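Local coordinates for protein excinuclease ABC, subunit A. (Deinococcus radiodurans, PDB 2VF7) that probably serves in nucleotide excision repair as a dimeric, zinc-containing ATP-hydrolysing UvrA protein of the ABC superfamily that binds DNA, at residues L116-L119 with L120-Y124; G135-A139 with E140-P144; D308-E311 with L312-P316; R319-E322 with L323-Y327; P382-L385 with Q386-R389. The protein carries 1 engineered substitution. One frame throughout, in Å; residues are numbered along the deposited sequence. Where two conformers were deposited one is given.

Contact 1 (L116-L119 with L120-Y124); sequences LSNL and LRMLY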
loop_
_atom_site.group_PDB
_atom_site.type_symbol
_atom_site.label_atom_id
_atom_site.label_comp_id
_atom_site.label_asym_id
_atom_site.label_seq_id
_atom_site.Cartn_x
_atom_site.Cartn_y
_atom_site.Cartn_z
ATOM N N LEU A 116 7.640 18.068 13.850
ATOM C CA LEU A 116 8.549 18.795 14.765
ATOM C C LEU A 116 9.422 17.922 15.671
ATOM O O LEU A 116 10.593 18.238 15.901
ATOM C CB LEU A 116 7.776 19.815 15.616
ATOM C CG LEU A 116 6.997 20.946 14.928
ATOM C CD1 LEU A 116 6.301 21.819 15.950
ATOM C CD2 LEU A 116 7.877 21.807 14.030
ATOM N N SER A 117 8.853 16.838 16.189
ATOM C CA SER A 117 9.547 15.988 17.159
ATOM C C SER A 117 10.822 15.405 16.601
ATOM O O SER A 117 11.806 15.289 17.330
ATOM C CB SER A 117 8.641 14.864 17.671
ATOM O OG SER A 117 7.533 15.397 18.378
ATOM N N ASN A 118 10.810 15.036 15.319
ATOM C CA ASN A 118 12.014 14.512 14.680
ATOM C C ASN A 118 13.122 15.556 14.662
ATOM O O ASN A 118 14.276 15.252 14.987
ATOM C CB ASN A 118 11.743 14.020 13.257
ATOM C CG ASN A 118 13.014 13.506 12.554
ATOM O OD1 ASN A 118 13.923 12.962 13.189
ATOM N ND2 ASN A 118 13.067 13.672 11.234
ATOM N N LEU A 119 12.761 16.786 14.306
ATOM C CA LEU A 119 13.741 17.842 14.116
ATOM C C LEU A 119 14.438 18.206 15.422
ATOM O O LEU A 119 15.631 18.575 15.424
ATOM C CB LEU A 119 13.102 19.065 13.457
ATOM C CG LEU A 119 12.362 18.907 12.117
ATOM C CD1 LEU A 119 11.850 20.258 11.650
ATOM C CD2 LEU A 119 13.205 18.234 11.017
ATOM N N LEU A 120 13.712 18.082 16.534
ATOM C CA LEU A 120 14.304 18.340 17.842
ATOM C C LEU A 120 15.028 17.128 18.443
ATOM O O LEU A 120 15.672 17.250 19.478
ATOM C CB LEU A 120 13.306 19.000 18.813
ATOM C CG LEU A 120 12.139 18.300 19.518
ATOM C CD1 LEU A 120 12.595 17.518 20.753
ATOM C CD2 LEU A 120 11.096 19.332 19.921
ATOM N N ARG A 121 14.943 15.970 17.792
ATOM C CA ARG A 121 15.827 14.845 18.140
ATOM C C ARG A 121 17.215 15.099 17.562
ATOM O O ARG A 121 18.238 14.763 18.180
ATOM C CB ARG A 121 15.301 13.505 17.618
ATOM C CG ARG A 121 14.047 13.001 18.303
ATOM C CD ARG A 121 13.615 11.659 17.727
ATOM N NE ARG A 121 12.198 11.423 17.965
ATOM C CZ ARG A 121 11.304 11.159 17.018
ATOM N NH1 ARG A 121 11.676 11.055 15.747
ATOM N NH2 ARG A 121 10.035 10.977 17.356
ATOM N N MET A 122 17.230 15.693 16.369
ATOM C CA MET A 122 18.458 16.105 15.700
ATOM C C MET A 122 19.074 17.334 16.359
ATOM O O MET A 122 20.278 17.558 16.241
ATOM C CB MET A 122 18.186 16.408 14.232
ATOM C CG MET A 122 17.687 15.245 13.414
ATOM S SD MET A 122 17.195 15.886 11.815
ATOM C CE MET A 122 16.177 14.555 11.172
ATOM N N LEU A 123 18.248 18.136 17.031
ATOM C CA LEU A 123 18.732 19.306 17.778
ATOM C C LEU A 123 19.409 18.906 19.087
ATOM O O LEU A 123 20.365 19.546 19.516
ATOM C CB LEU A 123 17.592 20.297 18.045
ATOM C CG LEU A 123 17.871 21.566 18.861
ATOM C CD1 LEU A 123 17.097 22.746 18.305
ATOM C CD2 LEU A 123 17.548 21.362 20.335
ATOM N N TYR A 124 18.887 17.864 19.724
ATOM C CA TYR A 124 19.470 17.322 20.946
ATOM C C TYR A 124 20.696 16.472 20.625
ATOM O O TYR A 124 21.631 16.386 21.428
ATOM C CB TYR A 124 18.427 16.507 21.717
ATOM C CG TYR A 124 17.589 17.320 22.685
ATOM C CD1 TYR A 124 16.533 18.129 22.231
ATOM C CD2 TYR A 124 17.846 17.281 24.056
ATOM C CE1 TYR A 124 15.759 18.882 23.125
ATOM C CE2 TYR A 124 17.079 18.026 24.955
ATOM C CZ TYR A 124 16.042 18.820 24.485
ATOM O OH TYR A 124 15.296 19.543 25.380
#
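The carbonyl of Asn-118 carries two of the bonds that join these turns. Met-122 N reaches Asn-118 O at 3.3 Å, while Arg-121 N comes to the same Asn-118 O at 3.0 Å. Two residues earlier Leu-120 N donates to Leu-116 O at 3.2 Å. The bonds from Arg-121 N to Ser-117 O and from Leu-123 N to Leu-119 O are bent and weak. Bonds of the i+3 and i+4 kind are thus mixed near the start of helix 116-127.

Side chains then fold back over the helix. With CG anti to its own carbonyl carbon (chi1 -69°) and the chain extended to NE, Arg-121 runs toward the N-terminal turn, and one guanidinium face lies above Ser-117 O and Asn-118 N. Its NH1 comes 3.6 Å from Asn-118 CA. The side-chain amide of Asn-118 and the Arg-121 guanidinium are turned 39° apart, the two chains crossing at about a right angle. From the next position Met-122 sends its extended chain across Asn-118, and its terminal CE closes to 3.2 Å from Asn-118 ND2, a tight contact between a methyl and an amide. Leu-120 instead keeps close to the backbone, its CG 3.7 Å from Ser-117 O.

Leu-116, Leu-119, Met-122 and Leu-123 meet helix 345-365, whereas Leu-120 and Tyr-124 turn to helix 309-314. This is a helix packed between two others in a helical bundle, consistent with the helical region that precedes the ABC signature motif.

Contact 2 (G135-A139 with E140-P144); sequences GIVYA and EGFSP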
loop_
_atom_site.group_PDB
_atom_site.type_symbol
_atom_site.label_atom_id
_atom_site.label_comp_id
_atom_site.label_asym_id
_atom_site.label_seq_id
_atom_site.Cartn_x
_atom_site.Cartn_y
_atom_site.Cartn_z
ATOM N N GLY A 135 29.975 11.811 25.242
ATOM C CA GLY A 135 30.116 11.278 23.877
ATOM C C GLY A 135 29.229 11.976 22.860
ATOM O O GLY A 135 29.382 13.185 22.631
ATOM N N ILE A 136 28.329 11.203 22.238
ATOM C CA ILE A 136 27.256 11.706 21.347
ATOM C C ILE A 136 26.160 10.643 21.156
ATOM O O ILE A 136 26.453 9.482 20.844
ATOM C CB ILE A 136 27.791 12.288 19.975
ATOM C CG1 ILE A 136 27.934 13.818 20.061
ATOM C CG2 ILE A 136 26.865 11.937 18.794
ATOM C CD1 ILE A 136 28.742 14.474 18.940
ATOM N N VAL A 137 24.908 11.055 21.369
ATOM C CA VAL A 137 23.730 10.185 21.230
ATOM C C VAL A 137 22.953 10.554 19.963
ATOM O O VAL A 137 22.606 11.721 19.762
ATOM C CB VAL A 137 22.800 10.290 22.465
ATOM C CG1 VAL A 137 21.608 9.363 22.322
ATOM C CG2 VAL A 137 23.567 9.971 23.745
ATOM N N TYR A 138 22.683 9.561 19.116
ATOM C CA TYR A 138 22.071 9.802 17.800
ATOM C C TYR A 138 20.575 10.126 17.836
ATOM O O TYR A 138 19.875 9.765 18.789
ATOM C CB TYR A 138 22.353 8.631 16.850
ATOM C CG TYR A 138 23.735 8.692 16.246
ATOM C CD1 TYR A 138 23.960 9.373 15.047
ATOM C CD2 TYR A 138 24.823 8.093 16.880
ATOM C CE1 TYR A 138 25.224 9.446 14.489
ATOM C CE2 TYR A 138 26.096 8.159 16.331
ATOM C CZ TYR A 138 26.291 8.837 15.134
ATOM O OH TYR A 138 27.552 8.910 14.577
ATOM N N ALA A 139 20.100 10.805 16.789
ATOM C CA ALA A 139 18.698 11.226 16.673
ATOM C C ALA A 139 17.719 10.054 16.753
ATOM O O ALA A 139 16.545 10.239 17.086
ATOM C CB ALA A 139 18.486 12.006 15.385
ATOM N N GLU A 140 18.220 8.857 16.447
ATOM C CA GLU A 140 17.452 7.615 16.526
ATOM C C GLU A 140 17.256 7.198 17.988
ATOM O O GLU A 140 16.312 6.472 18.307
ATOM C CB GLU A 140 18.174 6.484 15.769
ATOM C CG GLU A 140 18.918 6.900 14.481
ATOM C CD GLU A 140 18.121 6.662 13.201
ATOM O OE1 GLU A 140 18.681 6.908 12.110
ATOM O OE2 GLU A 140 16.946 6.227 13.277
ATOM N N GLY A 141 18.153 7.663 18.861
ATOM C CA GLY A 141 18.156 7.289 20.279
ATOM C C GLY A 141 17.558 8.302 21.235
ATOM O O GLY A 141 17.808 8.248 22.440
ATOM N N PHE A 142 16.784 9.236 20.687
ATOM C CA PHE A 142 15.967 10.165 21.468
ATOM C C PHE A 142 14.473 9.847 21.276
ATOM O O PHE A 142 13.605 10.672 21.571
ATOM C CB PHE A 142 16.272 11.614 21.063
ATOM C CG PHE A 142 17.557 12.146 21.628
ATOM C CD1 PHE A 142 18.756 11.978 20.945
ATOM C CD2 PHE A 142 17.569 12.824 22.843
ATOM C CE1 PHE A 142 19.944 12.469 21.468
ATOM C CE2 PHE A 142 18.753 13.316 23.379
ATOM C CZ PHE A 142 19.942 13.139 22.689
ATOM N N SER A 143 14.194 8.641 20.779
ATOM C CA SER A 143 12.835 8.170 20.524
ATOM C C SER A 143 12.566 6.875 21.287
ATOM O O SER A 143 13.383 5.961 21.256
ATOM C CB SER A 143 12.619 7.950 19.026
ATOM O OG SER A 143 11.278 7.588 18.747
ATOM N N PRO A 144 11.421 6.795 21.985
ATOM C CA PRO A 144 11.027 5.584 22.718
ATOM C C PRO A 144 10.640 4.387 21.839
ATOM O O PRO A 144 10.439 3.291 22.358
ATOM C CB PRO A 144 9.809 6.048 23.533
ATOM C CG PRO A 144 9.858 7.559 23.493
ATOM C CD PRO A 144 10.437 7.876 22.162
#
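Val-137 and Phe-142 meet at the tight end of this loop. Val-137 CG1 packs 3.6 Å from Phe-142 CE1, the two side chains crossing at a slant, and the same ring carbon lies 3.2 Å from Val-137 O. That carbonyl oxygen sits at the ring edge, in its plane, while Tyr-138 O approaches the neighbouring Phe-142 CD1 at 3.3 Å. The aromatic C-H edge, which bears partial positive charge, is thus turned to two backbone acceptors. Phe-142 CG stands anti to the carbonyl carbon (chi1 -77°), which brings the ring edge back to the carbonyls of Val-137 and Tyr-138. Gly-141 N closes the turn on Tyr-138 O at 2.7 Å; the angles of Ala-139 and Glu-140 are those of a type I beta turn.

On the other side the packing is loose. The chains of Tyr-138 and Glu-140 both lead away from the turn and are exposed, Glu-140 bending at chi2.

The zinc ligand Cys-151 follows in the chain, its side chain about 11 Å from Gly-141. The loop runs between helix 116-127 and strand 159-162. Ala-139 rests on Met-122 of that helix, Phe-142 and Ser-143 on Arg-121, and Ser-125 OG is hydrogen-bonded to Val-137 O.

Contact 3 (D308-E311 with L312-P316); sequences DITE and LSRLP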
loop_
_atom_site.group_PDB
_atom_site.type_symbol
_atom_site.label_atom_id
_atom_site.label_comp_id
_atom_site.label_asym_id
_atom_site.label_seq_id
_atom_site.Cartn_x
_atom_site.Cartn_y
_atom_site.Cartn_z
ATOM N N ASP A 308 15.472 18.212 29.389
ATOM C CA ASP A 308 15.606 17.059 28.496
ATOM C C ASP A 308 14.372 16.999 27.573
ATOM O O ASP A 308 13.388 17.693 27.834
ATOM C CB ASP A 308 15.736 15.766 29.308
ATOM C CG ASP A 308 14.570 15.558 30.275
ATOM O OD1 ASP A 308 13.611 14.860 29.904
ATOM O OD2 ASP A 308 14.604 16.113 31.395
ATOM N N ILE A 309 14.422 16.187 26.509
ATOM C CA ILE A 309 13.355 16.173 25.482
ATOM C C ILE A 309 11.932 16.106 26.049
ATOM O O ILE A 309 11.039 16.830 25.607
ATOM C CB ILE A 309 13.520 15.029 24.448
ATOM C CG1 ILE A 309 14.084 13.771 25.110
ATOM C CG2 ILE A 309 14.374 15.472 23.277
ATOM C CD1 ILE A 309 14.100 12.547 24.210
ATOM N N THR A 310 11.755 15.233 27.038
ATOM C CA THR A 310 10.494 15.007 27.728
ATOM C C THR A 310 9.831 16.284 28.249
ATOM O O THR A 310 8.656 16.532 27.969
ATOM C CB THR A 310 10.720 13.997 28.858
ATOM O OG1 THR A 310 10.976 12.720 28.275
ATOM C CG2 THR A 310 9.525 13.916 29.806
ATOM N N GLU A 311 10.589 17.091 28.983
ATOM C CA GLU A 311 10.053 18.286 29.619
ATOM C C GLU A 311 9.747 19.408 28.626
ATOM O O GLU A 311 8.777 20.147 28.824
ATOM C CB GLU A 311 11.006 18.796 30.702
ATOM C CG GLU A 311 11.551 17.725 31.645
ATOM C CD GLU A 311 12.715 18.226 32.497
ATOM O OE1 GLU A 311 13.481 19.090 32.027
ATOM O OE2 GLU A 311 12.874 17.743 33.636
ATOM N N LEU A 312 10.585 19.563 27.592
ATOM C CA LEU A 312 10.295 20.489 26.478
ATOM C C LEU A 312 8.989 20.101 25.777
ATOM O O LEU A 312 8.203 20.963 25.371
ATOM C CB LEU A 312 11.417 20.484 25.435
ATOM C CG LEU A 312 12.375 21.664 25.196
ATOM C CD1 LEU A 312 13.144 21.414 23.910
ATOM C CD2 LEU A 312 11.697 23.044 25.131
ATOM N N SER A 313 8.774 18.794 25.640
ATOM C CA SER A 313 7.621 18.260 24.919
ATOM C C SER A 313 6.280 18.473 25.629
ATOM O O SER A 313 5.227 18.487 24.985
ATOM C CB SER A 313 7.837 16.786 24.580
ATOM O OG SER A 313 8.901 16.644 23.657
ATOM N N ARG A 314 6.317 18.659 26.944
ATOM C CA ARG A 314 5.102 18.985 27.688
ATOM C C ARG A 314 4.610 20.409 27.421
ATOM O O ARG A 314 3.411 20.688 27.519
ATOM C CB ARG A 314 5.298 18.747 29.184
ATOM C CG ARG A 314 5.057 17.307 29.587
ATOM C CD ARG A 314 6.006 16.867 30.674
ATOM N NE ARG A 314 5.741 15.480 31.043
ATOM C CZ ARG A 314 5.297 15.086 32.235
ATOM N NH1 ARG A 314 5.080 15.979 33.201
ATOM N NH2 ARG A 314 5.077 13.794 32.467
ATOM N N LEU A 315 5.535 21.289 27.049
ATOM C CA LEU A 315 5.253 22.714 26.904
ATOM C C LEU A 315 4.434 23.058 25.663
ATOM O O LEU A 315 4.493 22.341 24.663
ATOM C CB LEU A 315 6.567 23.500 26.880
ATOM C CG LEU A 315 7.563 23.317 28.022
ATOM C CD1 LEU A 315 8.676 24.339 27.866
ATOM C CD2 LEU A 315 6.879 23.447 29.379
ATOM N N PRO A 316 3.655 24.154 25.719
ATOM C CA PRO A 316 2.942 24.582 24.526
ATOM C C PRO A 316 3.891 24.991 23.407
ATOM O O PRO A 316 5.013 25.434 23.673
ATOM C CB PRO A 316 2.151 25.807 25.003
ATOM C CG PRO A 316 2.084 25.681 26.461
ATOM C CD PRO A 316 3.358 25.026 26.866
#
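Ser-313 uses both its donors on one acceptor, Ile-309 O. The backbone N of Ser-313 bonds to Ile-309 O at 3.0 Å, tilted 17° from the carbonyl plane, and Ser-313 OG donates to the same oxygen at 2.9 Å from well above it. The hydroxyl gets there because OG lies beside its own backbone N (chi1 -66°) and so faces the preceding turn. The other backbone bonds across the two segments are weak. Leu-312 N is straight but long on Asp-308 O (3.4 Å), and Arg-314 N is shared between Thr-310 O and Glu-311 O.

At the start of the helix Asp-308 takes the N-cap position. Glu-311 extends its chain alongside the first turn, and its OE1 accepts a weak bond from Asp-308 N at 3.4 Å, one of the two bonds of a capping box. Lys-293 makes long, weak ion pairs with both carboxylates. Packing is slight: Leu-315 CG lies 3.5 Å from Glu-311 O, and Thr-310 CG2 only brushes the Arg-314 guanidinium.

Helix 309-314 is thus a short helix with Asp-308 at its N-cap and half a capping box from Glu-311, its chain leading through Pro-316, itself an N-cap, into helix 317-328. The Thr-310 side chain lies about 8 Å from that of the zinc ligand Cys-290, placing the helix beside the Cys4 zinc module.

Contact 4 (R319-E322 with L323-Y327); sequences RVSE and LLRPY
Val-320 and Leu-324 lie side by side on one face of the helix and point the same way, Val-320 CG1 and Leu-324 CD1 touching at 3.8 Å. The pairing follows from their torsions: Val-320 sets CG1 anti to its backbone N (chi1 175°), which carries this methyl toward the next turn, and Leu-324 has its CG beside its own N, leaning back to meet it. Leu-324 CG also comes 3.3 Å from Val-320 O, which receives Leu-324 N at 3.0 Å. Leu-323 behaves likewise one position earlier, its CD1 lying 3.4 Å from Arg-319 O. Both leucines thus lie against the carbonyl oxygen four residues back.

The polar side chains meet less closely. Arg-325 CG sits between N and the carbonyl carbon, and a bend at chi3 brings the guanidinium obliquely past Ser-321 and Glu-322; its NH2 stays 4.1 Å from Ser-321 OG. That hydroxyl is buried and has no partner in the model. Arg-319 NH1 reaches Glu-322 OE2 in a salt bridge of 3.1 Å on the anti side of the carboxylate, 26° out of its plane; Glu-322 was modelled in two conformers, so the bridge is doubtful as a constant feature. Pro-326 cannot donate; its CD rests 3.7 Å from Glu-322 O, and the helix kinks there.

The rings of Tyr-327 and Phe-304 meet with planes about 45° apart. Helix 317-328 is flanked by helix 345-365, which meets Ser-321, Leu-324 and Tyr-327, while Leu-323 packs on Leu-312 of helix 309-314 and Leu-315 just after it.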
loop_
_atom_site.group_PDB
_atom_site.type_symbol
_atom_site.label_atom_id
_atom_site.label_comp_id
_atom_site.label_asym_id
_atom_site.label_seq_id
_atom_site.Cartn_x
_atom_site.Cartn_y
_atom_site.Cartn_z
ATOM N N ARG A 319 5.520 28.365 23.803
ATOM C CA ARG A 319 6.610 28.416 24.769
ATOM C C ARG A 319 7.904 27.864 24.188
ATOM O O ARG A 319 8.978 28.417 24.430
ATOM C CB ARG A 319 6.239 27.672 26.061
ATOM C CG ARG A 319 5.117 28.328 26.879
ATOM C CD ARG A 319 5.540 29.656 27.489
ATOM N NE ARG A 319 6.302 29.491 28.725
ATOM C CZ ARG A 319 6.978 30.466 29.332
ATOM N NH1 ARG A 319 7.010 31.695 28.819
ATOM N NH2 ARG A 319 7.632 30.211 30.457
ATOM N N VAL A 320 7.792 26.777 23.424
ATOM C CA VAL A 320 8.935 26.198 22.714
ATOM C C VAL A 320 9.500 27.210 21.706
ATOM O O VAL A 320 10.714 27.340 21.567
ATOM C CB VAL A 320 8.571 24.869 21.999
ATOM C CG1 VAL A 320 9.733 24.357 21.175
ATOM C CG2 VAL A 320 8.153 23.803 23.007
ATOM N N SER A 321 8.607 27.925 21.024
ATOM C CA SER A 321 8.992 28.931 20.032
ATOM C C SER A 321 9.891 30.002 20.629
ATOM O O SER A 321 10.997 30.238 20.128
ATOM C CB SER A 321 7.749 29.581 19.411
ATOM O OG SER A 321 8.055 30.239 18.193
ATOM N N GLU A 322 9.419 30.631 21.706
ATOM C CA GLU A 322 10.113 31.774 22.314
ATOM C C GLU A 322 11.326 31.353 23.159
ATOM O O GLU A 322 12.108 32.203 23.593
ATOM C CB GLU A 322 9.135 32.654 23.110
ATOM C CG GLU A 322 8.424 31.929 24.256
ATOM C CD GLU A 322 7.120 32.597 24.675
ATOM O OE1 GLU A 322 6.271 32.864 23.795
ATOM O OE2 GLU A 322 6.940 32.841 25.894
ATOM N N LEU A 323 11.467 30.045 23.392
ATOM C CA LEU A 323 12.700 29.479 23.946
ATOM C C LEU A 323 13.733 29.301 22.835
ATOM O O LEU A 323 14.930 29.490 23.058
ATOM C CB LEU A 323 12.435 28.126 24.610
ATOM C CG LEU A 323 11.936 28.039 26.055
ATOM C CD1 LEU A 323 11.248 26.693 26.301
ATOM C CD2 LEU A 323 13.073 28.247 27.054
ATOM N N LEU A 324 13.256 28.951 21.640
ATOM C CA LEU A 324 14.125 28.628 20.508
ATOM C C LEU A 324 14.744 29.819 19.770
ATOM O O LEU A 324 15.865 29.709 19.277
ATOM C CB LEU A 324 13.408 27.713 19.507
ATOM C CG LEU A 324 13.307 26.217 19.843
ATOM C CD1 LEU A 324 12.511 25.495 18.775
ATOM C CD2 LEU A 324 14.670 25.559 20.008
ATOM N N ARG A 325 14.024 30.940 19.685
ATOM C CA ARG A 325 14.418 32.033 18.770
ATOM C C ARG A 325 15.648 32.896 19.133
ATOM O O ARG A 325 16.296 33.421 18.227
ATOM C CB ARG A 325 13.217 32.901 18.337
ATOM C CG ARG A 325 12.742 33.951 19.333
ATOM C CD ARG A 325 12.041 35.099 18.610
ATOM N NE ARG A 325 10.855 34.650 17.876
ATOM C CZ ARG A 325 9.606 34.737 18.330
ATOM N NH1 ARG A 325 9.359 35.264 19.527
ATOM N NH2 ARG A 325 8.599 34.295 17.583
ATOM N N PRO A 326 15.974 33.050 20.439
ATOM C CA PRO A 326 17.253 33.675 20.772
ATOM C C PRO A 326 18.454 32.934 20.174
ATOM O O PRO A 326 19.475 33.551 19.885
ATOM C CB PRO A 326 17.290 33.601 22.305
ATOM C CG PRO A 326 16.314 32.551 22.665
ATOM C CD PRO A 326 15.228 32.708 21.662
ATOM N N TYR A 327 18.327 31.623 19.994
ATOM C CA TYR A 327 19.370 30.821 19.356
ATOM C C TYR A 327 19.370 31.023 17.842
ATOM O O TYR A 327 20.415 30.927 17.194
ATOM C CB TYR A 327 19.193 29.341 19.705
ATOM C CG TYR A 327 19.492 29.009 21.154
ATOM C CD1 TYR A 327 18.643 29.429 22.183
ATOM C CD2 TYR A 327 20.624 28.267 21.496
ATOM C CE1 TYR A 327 18.922 29.127 23.515
ATOM C CE2 TYR A 327 20.913 27.956 22.823
ATOM C CZ TYR A 327 20.058 28.387 23.829
ATOM O OH TYR A 327 20.342 28.072 25.142
#

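Contact 5 (P382-L385 with Q386-R389); sequences PGEL and QRLR
Arg-387 turns one face of its guanidinium to Gly-383 O, which stands 2.9 Å from the plane, offset toward the rim, and 3.1 Å from Arg-387 CZ. Its N-H groups point elsewhere, so this is a face-on contact of carbonyl and cation rather than a hydrogen bond. Glu-384 N lies over the same face, farther off. The absence of a side chain at Gly-383 lets the flat group come this close, and a bend at chi3 (-93°) turns it over the backbone.

Alongside run the helix bonds: Leu-388 N to Glu-384 O at 3.0 Å, with Arg-387 N weakly shared between Gly-383 O and Glu-384 O.

Further out, Pro-408 O and Ala-410 O hold Arg-387 NE and NH2 by weak bonds. Gln-386, fully extended, gives OE1 to Asp-406 N at the end of strand 402-406; Glu-384 OE2 is hydrogen-bonded to Tyr-370 OH, an ADP-site residue; Arg-389 NH1 bonds Ser-68 O of the second subunit.

The sequence LSPGE, whose last three residues open this helix, fits the ABC signature motif. With the Glu-384 side chain about 4 Å from a bound ADP, the polar chains probably couple helix 382-393 to the nucleotide and to the neighbouring subunit, and the buried arginine charge is probably eased by surrounding carbonyls.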
loop_
_atom_site.group_PDB
_atom_site.type_symbol
_atom_site.label_atom_id
_atom_site.label_comp_id
_atom_site.label_asym_id
_atom_site.label_seq_id
_atom_site.Cartn_x
_atom_site.Cartn_y
_atom_site.Cartn_z
ATOM N N PRO A 382 -12.207 17.755 15.686
ATOM C CA PRO A 382 -12.025 17.667 14.215
ATOM C C PRO A 382 -11.411 18.917 13.571
ATOM O O PRO A 382 -10.688 18.805 12.578
ATOM C CB PRO A 382 -13.451 17.463 13.703
ATOM C CG PRO A 382 -14.153 16.794 14.829
ATOM C CD PRO A 382 -13.580 17.395 16.089
ATOM N N GLY A 383 -11.688 20.090 14.136
ATOM C CA GLY A 383 -11.214 21.348 13.585
ATOM C C GLY A 383 -9.799 21.656 14.027
ATOM O O GLY A 383 -9.064 22.379 13.339
ATOM N N GLU A 384 -9.410 21.116 15.177
ATOM C CA GLU A 384 -8.042 21.244 15.647
ATOM C C GLU A 384 -7.058 20.476 14.757
ATOM O O GLU A 384 -6.099 21.077 14.260
ATOM C CB GLU A 384 -7.914 20.849 17.120
ATOM C CG GLU A 384 -8.021 22.060 18.082
ATOM C CD GLU A 384 -8.177 21.680 19.564
ATOM O OE1 GLU A 384 -8.440 20.502 19.870
ATOM O OE2 GLU A 384 -8.055 22.579 20.432
ATOM N N LEU A 385 -7.307 19.183 14.527
ATOM C CA LEU A 385 -6.369 18.383 13.728
ATOM C C LEU A 385 -6.365 18.671 12.245
ATOM O O LEU A 385 -5.381 18.396 11.577
ATOM C CB LEU A 385 -6.446 16.873 13.990
ATOM C CG LEU A 385 -7.707 16.034 14.098
ATOM C CD1 LEU A 385 -8.583 16.088 12.853
ATOM C CD2 LEU A 385 -7.274 14.607 14.340
ATOM N N GLN A 386 -7.448 19.240 11.734
ATOM C CA GLN A 386 -7.502 19.602 10.329
ATOM C C GLN A 386 -6.706 20.867 10.115
ATOM O O GLN A 386 -6.203 21.082 9.025
ATOM C CB GLN A 386 -8.943 19.772 9.836
ATOM C CG GLN A 386 -9.067 19.769 8.311
ATOM C CD GLN A 386 -10.483 19.893 7.825
ATOM O OE1 GLN A 386 -10.730 19.863 6.635
ATOM N NE2 GLN A 386 -11.430 20.020 8.746
ATOM N N ARG A 387 -6.588 21.676 11.174
ATOM C CA ARG A 387 -5.819 22.912 11.185
ATOM C C ARG A 387 -4.334 22.642 11.378
ATOM O O ARG A 387 -3.501 23.348 10.816
ATOM C CB ARG A 387 -6.335 23.872 12.273
ATOM C CG ARG A 387 -7.184 25.035 11.754
ATOM C CD ARG A 387 -7.797 25.898 12.862
ATOM N NE ARG A 387 -9.143 25.448 13.232
ATOM C CZ ARG A 387 -9.576 25.251 14.477
ATOM N NH1 ARG A 387 -8.787 25.474 15.522
ATOM N NH2 ARG A 387 -10.819 24.836 14.683
ATOM N N LEU A 388 -4.002 21.640 12.186
ATOM C CA LEU A 388 -2.631 21.156 12.310
ATOM C C LEU A 388 -2.141 20.428 11.066
ATOM O O LEU A 388 -0.950 20.157 10.930
ATOM C CB LEU A 388 -2.527 20.163 13.453
ATOM C CG LEU A 388 -2.521 20.611 14.912
ATOM C CD1 LEU A 388 -2.627 19.351 15.765
ATOM C CD2 LEU A 388 -1.266 21.416 15.270
ATOM N N ARG A 389 -3.065 20.042 10.194
ATOM C CA ARG A 389 -2.706 19.334 8.973
ATOM C C ARG A 389 -2.526 20.330 7.837
ATOM O O ARG A 389 -1.686 20.151 6.957
ATOM C CB ARG A 389 -3.741 18.279 8.650
ATOM C CG ARG A 389 -3.119 17.087 7.985
ATOM C CD ARG A 389 -3.464 15.775 8.667
ATOM N NE ARG A 389 -4.421 14.969 7.905
ATOM C CZ ARG A 389 -4.194 14.397 6.716
ATOM N NH1 ARG A 389 -3.029 14.547 6.084
ATOM N NH2 ARG A 389 -5.153 13.676 6.146
#

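How the contacts relate
The contacts follow one another along the chain from contact 1 to contact 5. Contact 1, on helix 116-127, touches contacts 2, 3 and 4, their centres 10, 12 and 14 Å from its own, though contacts 2 and 4 do not touch each other. Tyr-124 fits between Phe-142 of contact 2 and Ile-309 and Leu-312 of contact 3, while Leu-123 meets Leu-324 of contact 4. Contacts 3 and 4 sit on successive helices, 309-314 and 317-328. Contact 5 touches none of the others, its nearest atoms about 8 Å from contact 1. The first four thus span from near a zinc site toward the nucleotide-binding region, where helix 382-393 lies beside ADP.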